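Local coordinates for protein adenine phosphoribosyltransferase (Leishmania donovani, PDB 1QB7) that probably catalyses the purine-salvage step that joins adenine to 5-phospho-alpha-D-ribose 1-diphosphate, yielding AMP and diphosphate, at residues Ala42-Ser45 / Ser46-Ser50; Gln20-Lys23 / Lys24-Trp28; Pro51-Leu54 / Lys55-Asp59; Phe83-Gly86 / Pro87-Ala90; Asp206-Thr209 / Glu210-Gly214. All coordinates share one frame; numbering follows the deposited sequence. Where two conformers were deposited one is given.

Contact 1: Ala42-Ser45 / Ser46-Ser50. With ADE (adenine), chain C.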
loop_
_atom_site.group_PDB
_atom_site.type_symbol
_atom_site.label_atom_id
_atom_site.label_comp_id
_atom_site.label_asym_id
_atom_site.label_seq_id
_atom_site.Cartn_x
_atom_site.Cartn_y
_atom_site.Cartn_z
ATOM N N ALA A 42 0.955 9.820 -13.989
ATOM C CA ALA A 42 2.249 9.234 -13.634
ATOM C C ALA A 42 2.065 7.936 -12.851
ATOM O O ALA A 42 1.700 7.956 -11.680
ATOM C CB ALA A 42 3.076 10.220 -12.839
ATOM N N ASP A 43 2.353 6.819 -13.509
ATOM C CA ASP A 43 2.194 5.483 -12.936
ATOM C C ASP A 43 3.202 5.104 -11.832
ATOM O O ASP A 43 4.405 4.984 -12.082
ATOM C CB ASP A 43 2.233 4.468 -14.083
ATOM C CG ASP A 43 1.869 3.062 -13.649
ATOM O OD1 ASP A 43 1.340 2.866 -12.538
ATOM O OD2 ASP A 43 2.117 2.142 -14.447
ATOM N N VAL A 44 2.691 4.873 -10.623
ATOM C CA VAL A 44 3.542 4.504 -9.498
ATOM C C VAL A 44 4.231 3.151 -9.744
ATOM O O VAL A 44 5.308 2.881 -9.212
ATOM C CB VAL A 44 2.740 4.498 -8.170
ATOM C CG1 VAL A 44 1.801 3.301 -8.105
ATOM C CG2 VAL A 44 3.687 4.536 -6.979
ATOM N N SER A 45 3.632 2.326 -10.600
ATOM C CA SER A 45 4.205 1.020 -10.929
ATOM C C SER A 45 5.542 1.144 -11.646
ATOM O O SER A 45 6.391 0.268 -11.521
ATOM C CB SER A 45 3.249 0.195 -11.792
ATOM O OG SER A 45 2.121 -0.214 -11.045
ATOM N N SER A 46 5.723 2.214 -12.419
ATOM C CA SER A 46 6.986 2.415 -13.127
ATOM C C SER A 46 8.112 2.642 -12.112
ATOM O O SER A 46 9.287 2.475 -12.426
ATOM C CB SER A 46 6.891 3.595 -14.099
ATOM O OG SER A 46 6.647 4.801 -13.412
ATOM N N ILE A 47 7.741 3.011 -10.892
ATOM C CA ILE A 47 8.707 3.237 -9.828
ATOM C C ILE A 47 8.916 1.957 -9.007
ATOM O O ILE A 47 10.057 1.506 -8.830
ATOM C CB ILE A 47 8.255 4.405 -8.903
ATOM C CG1 ILE A 47 8.127 5.697 -9.720
ATOM C CG2 ILE A 47 9.217 4.584 -7.732
ATOM C CD1 ILE A 47 9.312 5.970 -10.659
ATOM N N THR A 48 7.815 1.350 -8.552
ATOM C CA THR A 48 7.890 0.132 -7.734
ATOM C C THR A 48 8.435 -1.079 -8.490
ATOM O O THR A 48 8.972 -1.991 -7.876
ATOM C CB THR A 48 6.520 -0.241 -7.067
ATOM O OG1 THR A 48 5.582 -0.643 -8.069
ATOM C CG2 THR A 48 5.944 0.943 -6.298
ATOM N N GLU A 49 8.296 -1.092 -9.813
ATOM C CA GLU A 49 8.805 -2.200 -10.620
ATOM C C GLU A 49 10.287 -2.016 -10.956
ATOM O O GLU A 49 10.907 -2.886 -11.562
ATOM C CB GLU A 49 7.991 -2.359 -11.900
ATOM C CG GLU A 49 6.604 -2.935 -11.676
ATOM C CD GLU A 49 5.773 -3.004 -12.944
ATOM O OE1 GLU A 49 6.341 -3.113 -14.048
ATOM O OE2 GLU A 49 4.535 -2.957 -12.838
ATOM N N SER A 50 10.838 -0.868 -10.577
ATOM C CA SER A 50 12.246 -0.566 -10.808
ATOM C C SER A 50 12.989 -0.738 -9.481
ATOM O O SER A 50 12.962 0.149 -8.623
ATOM C CB SER A 50 12.413 0.865 -11.327
ATOM O OG SER A 50 13.780 1.254 -11.296
HETATM N N9 ADE C . -3.713 13.279 -10.078
HETATM C C8 ADE C . -3.868 12.223 -9.265
HETATM N N7 ADE C . -2.997 11.235 -9.498
HETATM C C5 ADE C . -2.237 11.713 -10.537
HETATM C C6 ADE C . -1.161 11.175 -11.254
HETATM N N6 ADE C . -0.666 9.970 -10.981
HETATM N N1 ADE C . -0.639 11.946 -12.246
HETATM C C2 ADE C . -1.158 13.154 -12.495
HETATM N N3 ADE C . -2.178 13.760 -11.879
HETATM C C4 ADE C . -2.668 12.968 -10.904
HETATM O O HOH W 1 2.349 -2.957 -11.209
#
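Ser46 holds the carbonyl of Asp43 with two donors that arrive from different directions. Its hydroxyl comes in almost in line with the C=O bond, OG to Asp43 O being 2.6 Å, while Ser46 N stands above the carbonyl plane at 3.1 Å from the same oxygen. The hydroxyl can do this because chi1 (63°) sets OG between the backbone N and the carbonyl carbon, turning it back over the preceding turn. Asp43 answers with its own side chain: OD1 accepts from Ser45 N at 3.0 Å, met from above the carboxylate plane, which closes an Asx turn and caps the start of helix 45-48. Val44 O is likewise shared, with Thr48 N lying in its carbonyl plane at 3.0 Å and Ile47 N above that plane. On the next turn Glu49 lies alongside Ser45, its OE2 3.6 Å from Ser45 CB, and a water bridges Ser45 OG and Glu49 OE2. The other carboxylate oxygen, OE1, forms a salt bridge with Arg131 of the second subunit, and Thr48 OG1 bonds to Phe97 O of that subunit. At the other end, Ala42 reads the adenine edge with its backbone: its N donates to adenine N1 at 3.2 Å, and its O accepts from adenine N6, also at 3.2 Å. Such a donor-acceptor pair matches a 6-amino purine, whereas a 6-oxo group would probably face the Ala42 carbonyl unfavourably; the capped turn that follows ties this recognition strand directly to the dimer interface.

Contact 2: Gln20-Lys23 / Lys24-Trp28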
loop_
_atom_site.group_PDB
_atom_site.type_symbol
_atom_site.label_atom_id
_atom_site.label_comp_id
_atom_site.label_asym_id
_atom_site.label_seq_id
_atom_site.Cartn_x
_atom_site.Cartn_y
_atom_site.Cartn_z
ATOM N N GLN A 20 17.577 11.839 -11.192
ATOM C CA GLN A 20 17.910 11.322 -12.508
ATOM C C GLN A 20 17.260 9.963 -12.735
ATOM O O GLN A 20 16.721 9.696 -13.804
ATOM C CB GLN A 20 19.429 11.172 -12.625
ATOM C CG GLN A 20 20.206 12.471 -12.509
ATOM C CD GLN A 20 20.183 13.263 -13.790
ATOM O OE1 GLN A 20 21.190 13.345 -14.492
ATOM N NE2 GLN A 20 19.027 13.844 -14.116
ATOM N N LEU A 21 17.331 9.107 -11.721
ATOM C CA LEU A 21 16.775 7.763 -11.790
ATOM C C LEU A 21 15.257 7.805 -11.939
ATOM O O LEU A 21 14.679 7.017 -12.682
ATOM C CB LEU A 21 17.191 6.984 -10.540
ATOM C CG LEU A 21 17.160 5.457 -10.547
ATOM C CD1 LEU A 21 17.732 4.900 -11.832
ATOM C CD2 LEU A 21 17.955 4.961 -9.358
ATOM N N LEU A 22 14.624 8.742 -11.241
ATOM C CA LEU A 22 13.174 8.908 -11.303
ATOM C C LEU A 22 12.744 9.372 -12.687
ATOM O O LEU A 22 11.757 8.885 -13.235
ATOM C CB LEU A 22 12.705 9.916 -10.251
ATOM C CG LEU A 22 12.696 9.408 -8.812
ATOM C CD1 LEU A 22 12.497 10.563 -7.847
ATOM C CD2 LEU A 22 11.601 8.373 -8.651
ATOM N N LYS A 23 13.498 10.312 -13.251
ATOM C CA LYS A 23 13.206 10.841 -14.579
ATOM C C LYS A 23 13.338 9.724 -15.627
ATOM O O LYS A 23 12.580 9.666 -16.592
ATOM C CB LYS A 23 14.170 11.990 -14.878
ATOM C CG LYS A 23 14.017 12.654 -16.230
ATOM C CD LYS A 23 15.147 13.662 -16.408
ATOM C CE LYS A 23 15.210 14.251 -17.808
ATOM N NZ LYS A 23 14.014 15.070 -18.152
ATOM N N LYS A 24 14.286 8.821 -15.396
ATOM C CA LYS A 24 14.551 7.701 -16.289
ATOM C C LYS A 24 13.500 6.600 -16.158
ATOM O O LYS A 24 13.053 6.045 -17.159
ATOM C CB LYS A 24 15.945 7.133 -15.995
ATOM C CG LYS A 24 16.330 5.897 -16.797
ATOM C CD LYS A 24 17.655 5.317 -16.297
ATOM C CE LYS A 24 17.960 3.946 -16.902
ATOM N NZ LYS A 24 18.185 3.997 -18.375
ATOM N N SER A 25 13.088 6.315 -14.926
ATOM C CA SER A 25 12.108 5.264 -14.647
ATOM C C SER A 25 10.640 5.601 -14.866
ATOM O O SER A 25 9.887 4.766 -15.364
ATOM C CB SER A 25 12.272 4.753 -13.215
ATOM O OG SER A 25 13.582 4.263 -13.000
ATOM N N TYR A 26 10.220 6.802 -14.483
ATOM C CA TYR A 26 8.817 7.184 -14.615
ATOM C C TYR A 26 8.184 6.990 -15.983
ATOM O O TYR A 26 8.819 7.186 -17.023
ATOM C CB TYR A 26 8.599 8.634 -14.173
ATOM C CG TYR A 26 7.888 8.788 -12.841
ATOM C CD1 TYR A 26 6.631 8.214 -12.623
ATOM C CD2 TYR A 26 8.474 9.503 -11.797
ATOM C CE1 TYR A 26 5.978 8.346 -11.390
ATOM C CE2 TYR A 26 7.833 9.641 -10.569
ATOM C CZ TYR A 26 6.589 9.059 -10.371
ATOM O OH TYR A 26 5.976 9.165 -9.146
ATOM N N ARG A 27 6.935 6.535 -15.961
ATOM C CA ARG A 27 6.142 6.356 -17.175
ATOM C C ARG A 27 4.786 6.966 -16.894
ATOM O O ARG A 27 4.219 6.771 -15.816
ATOM C CB ARG A 27 5.965 4.880 -17.550
ATOM C CG ARG A 27 7.220 4.201 -18.068
ATOM C CD ARG A 27 7.733 4.849 -19.340
ATOM N NE ARG A 27 8.940 4.194 -19.841
ATOM C CZ ARG A 27 10.175 4.427 -19.400
ATOM N NH1 ARG A 27 10.396 5.321 -18.444
ATOM N NH2 ARG A 27 11.196 3.769 -19.930
ATOM N N TRP A 28 4.308 7.776 -17.829
ATOM C CA TRP A 28 2.999 8.397 -17.694
ATOM C C TRP A 28 2.107 7.917 -18.831
ATOM O O TRP A 28 2.593 7.506 -19.893
ATOM C CB TRP A 28 3.098 9.928 -17.663
ATOM C CG TRP A 28 3.660 10.566 -18.901
ATOM C CD1 TRP A 28 4.932 11.028 -19.077
ATOM C CD2 TRP A 28 2.950 10.868 -20.113
ATOM N NE1 TRP A 28 5.059 11.605 -20.318
ATOM C CE2 TRP A 28 3.859 11.521 -20.973
ATOM C CE3 TRP A 28 1.633 10.656 -20.550
ATOM C CZ2 TRP A 28 3.493 11.964 -22.251
ATOM C CZ3 TRP A 28 1.269 11.097 -21.822
ATOM C CH2 TRP A 28 2.199 11.744 -22.657
#
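The carbonyl of Gln20 takes Lys24 N at 3.0 Å, with Lys24 CB packed against the same oxygen; the two residues lie on the exposed side of helix 17-25. At Leu21 the carbonyl meets more than a backbone donor. Ser25 N bonds to Leu21 O at 2.8 Å, and Ser25 OG, folded beside its own backbone N by a chi1 of -58°, stands 3.0 Å from the same oxygen; whether its proton goes there is not settled, since Thr53 OG1 of helix 51-67 is also bonded to this hydroxyl. Leu22 O takes Tyr26 N at 2.9 Å. The Tyr26 ring lies next to Leu22, CE2 4.4 Å from Leu22 CD2, and both side chains pack on Ile47 and Leu203. Lys23 NZ bonds to Ala207 O, and Lys23 O accepts from Asn212 ND2. Beyond the last turn, where Tyr26 is the first residue to leave helical angles, Arg27 curls back. Its NH1 donates to Lys24 O at 3.0 Å and to Tyr26 O at 2.8 Å, both acceptors lying in the guanidinium plane. A single nitrogen thus serves a carbonyl of the last helical turn and one of the exit peptide: an arginine folded back on the C-terminal end of helix 17-25, placed where the chain turns toward the adenine pocket, with the Tyr26 side chain about 7 Å from the bound base.

Contact 3: Pro51-Leu54 / Lys55-Asp59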
loop_
_atom_site.group_PDB
_atom_site.type_symbol
_atom_site.label_atom_id
_atom_site.label_comp_id
_atom_site.label_asym_id
_atom_site.label_seq_id
_atom_site.Cartn_x
_atom_site.Cartn_y
_atom_site.Cartn_z
ATOM N N PRO A 51 13.635 -1.900 -9.285
ATOM C CA PRO A 51 14.384 -2.197 -8.060
ATOM C C PRO A 51 15.379 -1.111 -7.660
ATOM O O PRO A 51 15.433 -0.704 -6.500
ATOM C CB PRO A 51 15.090 -3.504 -8.410
ATOM C CG PRO A 51 14.118 -4.169 -9.302
ATOM C CD PRO A 51 13.684 -3.048 -10.209
ATOM N N GLU A 52 16.146 -0.627 -8.631
ATOM C CA GLU A 52 17.149 0.395 -8.360
ATOM C C GLU A 52 16.505 1.707 -7.918
ATOM O O GLU A 52 16.995 2.365 -7.001
ATOM C CB GLU A 52 18.034 0.618 -9.592
ATOM C CG GLU A 52 19.274 1.450 -9.299
ATOM C CD GLU A 52 20.065 1.838 -10.543
ATOM O OE1 GLU A 52 19.585 1.609 -11.679
ATOM O OE2 GLU A 52 21.173 2.396 -10.373
ATOM N N THR A 53 15.390 2.070 -8.549
ATOM C CA THR A 53 14.707 3.312 -8.202
ATOM C C THR A 53 14.057 3.227 -6.823
ATOM O O THR A 53 14.175 4.153 -6.020
ATOM C CB THR A 53 13.657 3.706 -9.269
ATOM O OG1 THR A 53 14.260 3.663 -10.568
ATOM C CG2 THR A 53 13.144 5.122 -9.024
ATOM N N LEU A 54 13.411 2.103 -6.531
ATOM C CA LEU A 54 12.760 1.925 -5.238
ATOM C C LEU A 54 13.806 2.003 -4.117
ATOM O O LEU A 54 13.600 2.680 -3.103
ATOM C CB LEU A 54 12.026 0.583 -5.199
ATOM C CG LEU A 54 10.988 0.379 -4.095
ATOM C CD1 LEU A 54 9.842 1.380 -4.225
ATOM C CD2 LEU A 54 10.463 -1.037 -4.190
ATOM N N LYS A 55 14.949 1.354 -4.333
ATOM C CA LYS A 55 16.028 1.353 -3.357
ATOM C C LYS A 55 16.599 2.763 -3.159
ATOM O O LYS A 55 16.887 3.173 -2.034
ATOM C CB LYS A 55 17.134 0.384 -3.784
ATOM C CG LYS A 55 18.222 0.213 -2.741
ATOM C CD LYS A 55 19.307 -0.730 -3.202
ATOM C CE LYS A 55 20.449 -0.754 -2.200
ATOM N NZ LYS A 55 21.547 -1.687 -2.606
ATOM N N ALA A 56 16.725 3.510 -4.252
ATOM C CA ALA A 56 17.250 4.872 -4.191
ATOM C C ALA A 56 16.346 5.770 -3.345
ATOM O O ALA A 56 16.834 6.588 -2.565
ATOM C CB ALA A 56 17.415 5.442 -5.593
ATOM N N ILE A 57 15.033 5.604 -3.494
ATOM C CA ILE A 57 14.058 6.384 -2.729
ATOM C C ILE A 57 14.170 6.009 -1.255
ATOM O O ILE A 57 14.241 6.876 -0.384
ATOM C CB ILE A 57 12.620 6.091 -3.189
ATOM C CG1 ILE A 57 12.407 6.598 -4.613
ATOM C CG2 ILE A 57 11.618 6.713 -2.221
ATOM C CD1 ILE A 57 11.125 6.123 -5.235
ATOM N N ARG A 58 14.190 4.706 -0.988
ATOM C CA ARG A 58 14.295 4.188 0.373
ATOM C C ARG A 58 15.564 4.717 1.052
ATOM O O ARG A 58 15.504 5.263 2.153
ATOM C CB ARG A 58 14.306 2.657 0.333
ATOM C CG ARG A 58 14.106 1.964 1.667
ATOM C CD ARG A 58 15.365 1.956 2.519
ATOM N NE ARG A 58 16.517 1.431 1.790
ATOM C CZ ARG A 58 16.792 0.138 1.628
ATOM N NH1 ARG A 58 16.002 -0.792 2.152
ATOM N NH2 ARG A 58 17.870 -0.226 0.943
ATOM N N ASP A 59 16.703 4.565 0.383
ATOM C CA ASP A 59 17.982 5.019 0.932
ATOM C C ASP A 59 18.010 6.514 1.222
ATOM O O ASP A 59 18.437 6.933 2.294
ATOM C CB ASP A 59 19.139 4.674 -0.014
ATOM C CG ASP A 59 19.417 3.189 -0.090
ATOM O OD1 ASP A 59 19.013 2.444 0.822
ATOM O OD2 ASP A 59 20.058 2.764 -1.070
#
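Thr53 and Ile57 form the tight inner side of this helix. Ile57 N bonds to Thr53 O at 3.0 Å, and the side chain above it leans over the same carbonyl: with chi1 at -67°, CG1 sits beside the backbone N and comes within 3.3 Å of Thr53 O. Past that, Ile57 CD1 meets Thr53 CG2 more loosely, at 4.4 Å. Leu54, one residue on, packs its side chain on Phe85 and Met88 while its carbonyl receives Arg58 N at 3.0 Å. The solvent side, along Glu52 and Lys55, is looser, and their extended chains lead away from the turn. Here the contact is little more than backbone, Lys55 N to Pro51 O at 3.0 Å, with Ala56 CB adding a close approach of 3.4 Å to Glu52 O. Arg58 is different again. Bent at chi2 and chi3, it doubles back and grips its neighbour Asp59 side-on, NE and NH2 each 2.9 Å from Asp59 OD1 and both coming from one face of the carboxylate, while NH1 makes a salt bridge with Glu92 of the second subunit. A buried guanidinium held by Asp59 and by Glu92 of the second subunit, with Glu92 of its own chain a longer, weak partner, is probably kept positively charged, and the charge of Arg58 is probably balanced in part across the dimer interface.

Contact 4: Phe83-Gly86 / Pro87-Ala90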
loop_
_atom_site.group_PDB
_atom_site.type_symbol
_atom_site.label_atom_id
_atom_site.label_comp_id
_atom_site.label_asym_id
_atom_site.label_seq_id
_atom_site.Cartn_x
_atom_site.Cartn_y
_atom_site.Cartn_z
ATOM N N PHE A 83 1.267 3.756 0.752
ATOM C CA PHE A 83 1.546 2.488 1.431
ATOM C C PHE A 83 2.753 1.804 0.795
ATOM O O PHE A 83 3.398 0.958 1.409
ATOM C CB PHE A 83 0.354 1.530 1.295
ATOM C CG PHE A 83 -0.864 1.929 2.084
ATOM C CD1 PHE A 83 -0.931 3.149 2.757
ATOM C CD2 PHE A 83 -1.952 1.060 2.167
ATOM C CE1 PHE A 83 -2.067 3.496 3.499
ATOM C CE2 PHE A 83 -3.083 1.396 2.903
ATOM C CZ PHE A 83 -3.141 2.618 3.572
ATOM N N LEU A 84 3.029 2.163 -0.452
ATOM C CA LEU A 84 4.125 1.589 -1.214
ATOM C C LEU A 84 5.508 2.055 -0.793
ATOM O O LEU A 84 6.490 1.345 -1.005
ATOM C CB LEU A 84 3.936 1.899 -2.702
ATOM C CG LEU A 84 2.669 1.347 -3.361
ATOM C CD1 LEU A 84 2.463 2.010 -4.709
ATOM C CD2 LEU A 84 2.780 -0.158 -3.510
ATOM N N PHE A 85 5.590 3.243 -0.203
ATOM C CA PHE A 85 6.884 3.789 0.181
ATOM C C PHE A 85 7.090 3.974 1.676
ATOM O O PHE A 85 8.215 3.870 2.174
ATOM C CB PHE A 85 7.107 5.122 -0.538
ATOM C CG PHE A 85 6.952 5.033 -2.026
ATOM C CD1 PHE A 85 7.995 4.561 -2.821
ATOM C CD2 PHE A 85 5.750 5.395 -2.634
ATOM C CE1 PHE A 85 7.842 4.445 -4.195
ATOM C CE2 PHE A 85 5.588 5.284 -4.012
ATOM C CZ PHE A 85 6.636 4.807 -4.794
ATOM N N GLY A 86 5.997 4.235 2.384
ATOM C CA GLY A 86 6.065 4.454 3.816
ATOM C C GLY A 86 6.685 3.345 4.645
ATOM O O GLY A 86 7.673 3.582 5.339
ATOM N N PRO A 87 6.141 2.119 4.579
ATOM C CA PRO A 87 6.652 0.971 5.342
ATOM C C PRO A 87 8.140 0.661 5.183
ATOM O O PRO A 87 8.801 0.318 6.164
ATOM C CB PRO A 87 5.776 -0.184 4.855
ATOM C CG PRO A 87 4.472 0.499 4.538
ATOM C CD PRO A 87 4.932 1.748 3.819
ATOM N N MET A 88 8.678 0.788 3.973
ATOM C CA MET A 88 10.094 0.491 3.788
ATOM C C MET A 88 10.997 1.530 4.443
ATOM O O MET A 88 12.152 1.246 4.744
ATOM C CB MET A 88 10.452 0.276 2.315
ATOM C CG MET A 88 10.300 1.472 1.425
ATOM S SD MET A 88 10.839 1.080 -0.249
ATOM C CE MET A 88 10.725 2.702 -0.969
ATOM N N ILE A 89 10.468 2.727 4.679
ATOM C CA ILE A 89 11.240 3.773 5.338
ATOM C C ILE A 89 11.102 3.593 6.851
ATOM O O ILE A 89 12.098 3.554 7.578
ATOM C CB ILE A 89 10.739 5.173 4.945
ATOM C CG1 ILE A 89 10.933 5.398 3.445
ATOM C CG2 ILE A 89 11.492 6.243 5.720
ATOM C CD1 ILE A 89 10.188 6.611 2.915
ATOM N N ALA A 90 9.858 3.442 7.304
ATOM C CA ALA A 90 9.538 3.263 8.716
ATOM C C ALA A 90 10.237 2.058 9.350
ATOM O O ALA A 90 10.652 2.118 10.509
ATOM C CB ALA A 90 8.023 3.155 8.903
HETATM O O HOH W 2 6.865 0.250 1.642
#
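The opening turn of helix 86-93, which follows the loop after strand 74-78, is built on the Gly86 carbonyl and its two donors from Ile89 and Ala90. Ala90 N approaches nearly head-on, 2.9 Å from Gly86 O, whereas Ile89 N stands well above the carbonyl plane at 3.0 Å. Pro87, lacking an N-H, cannot bond back to Phe83; its ring presses there instead, CD lying 3.0 Å from Phe83 O. Phe85 and Met88 run side by side in the same direction. Met88 CE touches the ring edge of Phe85 near its plane, 3.8 Å from CD1, while Leu84 CB covers part of one ring face. The chi1 of 65° tucks Met88 CG between its backbone N and carbonyl carbon, bringing it to 3.3 Å from Phe85 O. The same oxygen has Ile89 CG1 beside it at 3.4 Å, so aliphatic carbons crowd this carbonyl. Met88 N donates to a water at 3.0 Å, which in turn gives a weak bond to Leu84 O. Outside, Phe85 packs on Leu54 and Ile57, and Met88 meets Met88 of the second subunit. All eight residues are buried, as befits a strand-loop-helix connection in the alpha/beta core of a type I phosphoribosyltransferase, here set just after Arg81 of the adenine pocket and against the dimer interface.

Contact 5: Asp206-Thr209 / Glu210-Gly214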
loop_
_atom_site.group_PDB
_atom_site.type_symbol
_atom_site.label_atom_id
_atom_site.label_comp_id
_atom_site.label_asym_id
_atom_site.label_seq_id
_atom_site.Cartn_x
_atom_site.Cartn_y
_atom_site.Cartn_z
ATOM N N ASP A 206 7.395 18.302 -14.591
ATOM C CA ASP A 206 7.951 19.089 -15.685
ATOM C C ASP A 206 9.187 18.394 -16.234
ATOM O O ASP A 206 9.607 18.660 -17.358
ATOM C CB ASP A 206 8.301 20.506 -15.229
ATOM C CG ASP A 206 8.822 21.383 -16.371
ATOM O OD1 ASP A 206 8.115 21.506 -17.397
ATOM O OD2 ASP A 206 9.942 21.931 -16.257
ATOM N N ALA A 207 9.758 17.494 -15.439
ATOM C CA ALA A 207 10.933 16.743 -15.850
ATOM C C ALA A 207 10.545 15.585 -16.764
ATOM O O ALA A 207 11.394 15.016 -17.446
ATOM C CB ALA A 207 11.668 16.222 -14.638
ATOM N N LEU A 208 9.264 15.217 -16.754
ATOM C CA LEU A 208 8.774 14.122 -17.583
ATOM C C LEU A 208 8.449 14.638 -18.967
ATOM O O LEU A 208 7.793 15.662 -19.117
ATOM C CB LEU A 208 7.533 13.486 -16.959
ATOM C CG LEU A 208 7.706 12.962 -15.533
ATOM C CD1 LEU A 208 6.452 12.221 -15.123
ATOM C CD2 LEU A 208 8.923 12.056 -15.433
ATOM N N THR A 209 8.904 13.916 -19.981
ATOM C CA THR A 209 8.681 14.311 -21.365
ATOM C C THR A 209 7.981 13.188 -22.127
ATOM O O THR A 209 7.494 12.231 -21.523
ATOM C CB THR A 209 10.028 14.646 -22.058
ATOM O OG1 THR A 209 10.850 13.474 -22.107
ATOM C CG2 THR A 209 10.778 15.730 -21.290
ATOM N N GLU A 210 7.933 13.314 -23.452
ATOM C CA GLU A 210 7.315 12.309 -24.307
ATOM C C GLU A 210 8.071 10.976 -24.212
ATOM O O GLU A 210 7.494 9.908 -24.442
ATOM C CB GLU A 210 7.273 12.814 -25.756
ATOM C CG GLU A 210 6.803 11.788 -26.795
ATOM C CD GLU A 210 5.394 11.255 -26.539
ATOM O OE1 GLU A 210 4.606 11.929 -25.835
ATOM O OE2 GLU A 210 5.075 10.158 -27.060
ATOM N N GLU A 211 9.353 11.043 -23.850
ATOM C CA GLU A 211 10.173 9.843 -23.696
ATOM C C GLU A 211 9.667 8.992 -22.529
ATOM O O GLU A 211 9.964 7.799 -22.450
ATOM C CB GLU A 211 11.639 10.205 -23.471
ATOM C CG GLU A 211 12.278 10.914 -24.650
ATOM C CD GLU A 211 13.782 11.061 -24.516
ATOM O OE1 GLU A 211 14.318 10.927 -23.388
ATOM O OE2 GLU A 211 14.430 11.308 -25.555
ATOM N N ASN A 212 8.905 9.619 -21.632
ATOM C CA ASN A 212 8.324 8.940 -20.470
ATOM C C ASN A 212 6.911 8.415 -20.758
ATOM O O ASN A 212 6.278 7.817 -19.887
ATOM C CB ASN A 212 8.262 9.880 -19.256
ATOM C CG ASN A 212 9.634 10.274 -18.743
ATOM O OD1 ASN A 212 10.117 11.375 -19.015
ATOM N ND2 ASN A 212 10.261 9.385 -17.978
ATOM N N CYS A 213 6.405 8.647 -21.967
ATOM C CA CYS A 213 5.066 8.179 -22.308
ATOM C C CYS A 213 5.018 6.659 -22.437
ATOM O O CYS A 213 5.783 6.070 -23.206
ATOM C CB CYS A 213 4.567 8.823 -23.602
ATOM S SG CYS A 213 2.837 8.428 -23.968
ATOM N N GLY A 214 4.128 6.036 -21.665
ATOM C CA GLY A 214 3.974 4.590 -21.695
ATOM C C GLY A 214 2.852 4.096 -22.600
ATOM O O GLY A 214 2.615 2.891 -22.688
HETATM O O HOH W 3 12.434 12.800 -19.245
#
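Thr209 and Asn212 hold each other by a reciprocal pair of bonds. The amide oxygen of Asn212 turns back to Thr209 N, OD1 to N 3.0 Å, using a lone pair in the plane of the amide. In return Asn212 N reaches Thr209 O at 3.0 Å, this time from above the carbonyl plane. A chi1 of -66° keeps CG beside the backbone N of Asn212, which lets OD1 meet Thr209 N. The threonine hydroxyl adds a weak third bond, Glu211 N to Thr209 OG1 at 3.3 Å, in the form of an ST turn. Leu208 crosses the asparagine at about a right angle, and a leucine methyl, CD2, flanks the amide at 3.8 Å from Asn212 CG. The amide oxygen has a further donor: a water 2.7 Å from Asn212 OD1, which also donates to Ala207 O at 3.0 Å and receives a weak bond from Thr209 OG1. One small molecule thereby ties three points of the turn together. The other end of the amide is fixed from outside, ND2 donating to both Lys23 O and Tyr26 O, so the flip state of Asn212 is decided by partners on both sides. Trp28 NE1 bonds to Thr209 O, and Arg40 NH1 to Leu208 O. By these bonds the loop that follows strand 203-204 lies against the C-terminal end of helix 17-25 and pairs its backbone, at Asn212 and Gly214, with Trp28 of strand 28-29.

Overall arrangement
The five contacts form a connected set beside the adenine pocket, with only contact 1 bonded to the base. Contact 1 also touches contacts 2, 3 and 4. Asp43 N bonds to Arg27 O at 3.0 Å, joining contact 1 to contact 2, while Ile47 CG2 meets Ile57 CD1 of contact 3 at 3.5 Å. Val44 CG2 packs 3.6 Å from Phe85 CE2 of contact 4. Contacts 3 and 4 meet through Leu54 CD1 and Phe85 CE1 at 3.7 Å. Contacts 2 and 3 share a polar link, Ser25 OG to Thr53 OG1 at 2.6 Å. Contact 5 leans on contact 2, their centres about 8 Å apart, but lies about 26 Å, centre to centre, from contact 4. Contacts 1, 3 and 4 also reach the second subunit.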